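Local coordinates for 4-hydroxybutyrate CoA-transferase (PDB 3D3U), which probably transfers coenzyme A from an acyl-CoA to a carboxylate, with acetate and 4-hydroxybutyrate as likely partners, at residues A34-R39 with F62-H67. Numbering follows the deposited sequence.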
ATOM      1  N   ALA A  34      -9.383   0.089   2.827  1.00 21.17           N
ATOM      2  CA  ALA A  34     -10.769   0.440   2.499  1.00 18.34           C
ATOM      3  C   ALA A  34     -11.604  -0.797   2.607  1.00 17.88           C
ATOM      4  O   ALA A  34     -12.802  -0.687   2.342  1.00 19.36           O
ATOM      5  CB  ALA A  34     -10.900   1.046   1.123  1.00 17.06           C
ATOM      6  N   ALA A  35     -11.009  -1.913   3.076  1.00 15.79           N
ATOM      7  CA  ALA A  35     -11.696  -3.162   3.222  1.00 15.94           C
ATOM      8  C   ALA A  35     -11.826  -3.489   4.656  1.00 17.19           C
ATOM      9  O   ALA A  35     -12.109  -4.645   4.979  1.00 18.60           O
ATOM     10  CB  ALA A  35     -10.960  -4.283   2.551  1.00 15.24           C
ATOM     11  N   ALA A  36     -11.582  -2.493   5.505  1.00 18.19           N
ATOM     12  CA  ALA A  36     -11.632  -2.557   6.969  1.00 18.59           C
ATOM     13  C   ALA A  36     -13.097  -2.816   7.412  1.00 19.68           C
ATOM     14  O   ALA A  36     -14.012  -2.204   6.853  1.00 20.43           O
ATOM     15  CB  ALA A  36     -11.145  -1.232   7.514  1.00 18.13           C
ATOM     16  N   PRO A  37     -13.341  -3.742   8.342  1.00 19.40           N
ATOM     17  CA  PRO A  37     -14.660  -4.209   8.592  1.00 19.11           C
ATOM     18  C   PRO A  37     -15.247  -3.464   9.783  1.00 19.82           C
ATOM     19  O   PRO A  37     -15.348  -3.916  10.934  1.00 19.21           O
ATOM     20  CB  PRO A  37     -14.441  -5.700   8.857  1.00 19.33           C
ATOM     21  CG  PRO A  37     -13.029  -5.839   9.128  1.00 19.25           C
ATOM     22  CD  PRO A  37     -12.368  -4.489   9.158  1.00 19.94           C
ATOM     23  N   VAL A  38     -15.685  -2.286   9.431  1.00 21.02           N
ATOM     24  CA  VAL A  38     -16.174  -1.335  10.356  1.00 21.32           C
ATOM     25  C   VAL A  38     -17.487  -1.816  10.962  1.00 21.37           C
ATOM     26  O   VAL A  38     -17.728  -1.531  12.138  1.00 22.79           O
ATOM     27  CB  VAL A  38     -16.216   0.035   9.662  1.00 20.45           C
ATOM     28  CG1 VAL A  38     -16.628  -0.147   8.231  1.00 21.69           C
ATOM     29  CG2 VAL A  38     -17.148   0.991  10.392  1.00 23.80           C
ATOM     30  N   ARG A  39     -18.326  -2.562  10.233  1.00 21.58           N
ATOM     31  CA  ARG A  39     -19.603  -3.106  10.865  1.00 21.31           C
ATOM     32  C   ARG A  39     -19.376  -3.961  12.063  1.00 20.54           C
ATOM     33  O   ARG A  39     -20.049  -3.860  13.090  1.00 20.63           O
ATOM     34  CB  ARG A  39     -20.387  -3.932   9.890  1.00 20.92           C
ATOM     35  CG  ARG A  39     -21.487  -3.095   9.302  1.00 23.30           C
ATOM     36  CD  ARG A  39     -21.028  -2.057   8.359  1.00 22.38           C
ATOM     37  NE  ARG A  39     -19.899  -2.468   7.510  1.00 21.17           N
ATOM     38  CZ  ARG A  39     -19.378  -1.607   6.637  1.00 22.55           C
ATOM     39  NH1 ARG A  39     -18.334  -1.929   5.880  1.00 21.29           N
ATOM     40  NH2 ARG A  39     -19.911  -0.378   6.552  1.00 18.42           N
ATOM     41  N   PHE A  62      -9.783   2.622   7.365  1.00 30.46           N
ATOM     42  CA  PHE A  62     -10.668   3.733   7.048  1.00 30.51           C
ATOM     43  C   PHE A  62     -12.125   3.639   7.647  1.00 30.96           C
ATOM     44  O   PHE A  62     -12.836   2.840   7.107  1.00 30.96           O
ATOM     45  CB  PHE A  62     -10.714   3.718   5.550  1.00 30.79           C
ATOM     46  CG  PHE A  62      -9.368   3.931   4.882  1.00 30.41           C
ATOM     47  CD1 PHE A  62      -9.148   3.471   3.585  1.00 32.62           C
ATOM     48  CD2 PHE A  62      -8.367   4.653   5.488  1.00 30.78           C
ATOM     49  CE1 PHE A  62      -7.912   3.687   2.900  1.00 31.31           C
ATOM     50  CE2 PHE A  62      -7.127   4.868   4.833  1.00 32.05           C
ATOM     51  CZ  PHE A  62      -6.910   4.390   3.525  1.00 31.82           C
ATOM     52  N   GLY A  63     -12.522   4.359   8.770  1.00 32.78           N
ATOM     53  CA  GLY A  63     -13.970   4.538   9.378  1.00 32.09           C
ATOM     54  C   GLY A  63     -14.381   3.896  10.750  1.00 34.69           C
ATOM     55  O   GLY A  63     -15.352   4.265  11.547  1.00 34.41           O
ATOM     56  N   ASP A  64     -13.699   2.763  10.906  1.00 36.39           N
ATOM     57  CA  ASP A  64     -13.458   1.962  12.099  1.00 35.00           C
ATOM     58  C   ASP A  64     -13.382   2.806  13.356  1.00 34.29           C
ATOM     59  O   ASP A  64     -12.296   2.951  13.946  1.00 33.58           O
ATOM     60  CB  ASP A  64     -11.994   1.462  11.869  1.00 34.52           C
ATOM     61  CG  ASP A  64     -11.944   0.093  11.595  1.00 32.44           C
ATOM     62  OD1 ASP A  64     -10.830  -0.435  11.269  1.00 30.73           O
ATOM     63  OD2 ASP A  64     -13.052  -0.490  11.725  1.00 27.43           O
ATOM     64  N   ALA A  65     -14.430   3.416  13.801  1.00 33.07           N
ATOM     65  CA  ALA A  65     -14.079   4.079  15.065  1.00 33.64           C
ATOM     66  C   ALA A  65     -13.878   3.052  16.201  1.00 31.92           C
ATOM     67  O   ALA A  65     -12.797   2.613  16.505  1.00 29.97           O
ATOM     68  CB  ALA A  65     -15.073   5.398  15.475  1.00 34.74           C
ATOM     69  N   PRO A  66     -14.962   2.617  16.763  1.00 32.05           N
ATOM     70  CA  PRO A  66     -14.961   1.936  18.075  1.00 33.03           C
ATOM     71  C   PRO A  66     -13.829   0.892  18.391  1.00 34.34           C
ATOM     72  O   PRO A  66     -14.041  -0.287  18.227  1.00 33.74           O
ATOM     73  CB  PRO A  66     -16.281   1.216  17.983  1.00 33.84           C
ATOM     74  CG  PRO A  66     -16.681   1.365  16.279  1.00 32.17           C
ATOM     75  CD  PRO A  66     -16.291   2.677  16.132  1.00 30.81           C
ATOM     76  N   HIS A  67     -12.614   1.260  18.774  1.00 36.42           N
ATOM     77  CA  HIS A  67     -11.769   0.218  19.440  1.00 37.64           C
ATOM     78  C   HIS A  67     -10.847   0.937  20.325  1.00 38.84           C
ATOM     79  O   HIS A  67     -10.324   0.324  21.367  1.00 39.60           O
ATOM     80  CB  HIS A  67     -10.672  -0.413  18.599  1.00 38.67           C
ATOM     81  CG  HIS A  67     -11.083  -0.872  17.253  1.00 37.94           C
ATOM     82  ND1 HIS A  67     -12.212  -1.633  17.040  1.00 35.73           N
ATOM     83  CD2 HIS A  67     -10.454  -0.736  16.060  1.00 31.96           C
ATOM     84  CE1 HIS A  67     -12.294  -1.888  15.750  1.00 38.35           C
ATOM     85  NE2 HIS A  67     -11.256  -1.331  15.135  1.00 37.11           N
TER
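Asp64 lays its carboxylate across the start of helix 38-46. Asp64 OD2 lies 3.5 Å from Val38 CA. Asp64 OD1 instead meets the methyl of Ala36, 3.9 Å from Ala36 CB. The acid thus spans the two residues that flank Pro37, the N-cap, and near the helix start its negative charge would probably be favoured. Val38 completes this patch with CG2, which stands anti to its backbone N and reaches Gly63 O at 3.9 Å. At the other end Phe62 brings CD1 to 3.5 Å from Ala34 N; the amide meets the ring obliquely, while Ala34 CB lies in the ring plane at its edge, 3.9 Å from Phe62 CD1. With chi1 at -61°, CG of Phe62 leaves opposite the carbonyl carbon, and the CD1 side of the ring is turned to Ala34.

Further out, Pro37 centres an inverse gamma turn, closed by a weak Val38 N to Ala36 O bond, that leads into the helix. Phe62 is held by backbone hydrogen bonding to Ala33 and meets Phe272 edge-to-face. Val38 CG1 lies over one face of the Arg39 guanidinium, toward its rim, and salt bridges run from that group to Glu155 and Glu182. The loops following adjacent parallel strands 27-30 and 54-57 pack together at the C-terminal edge of the six-stranded sheet, as in Rossmann-like alpha/beta domains, here with the 3-2-1-4-5-6 strand order.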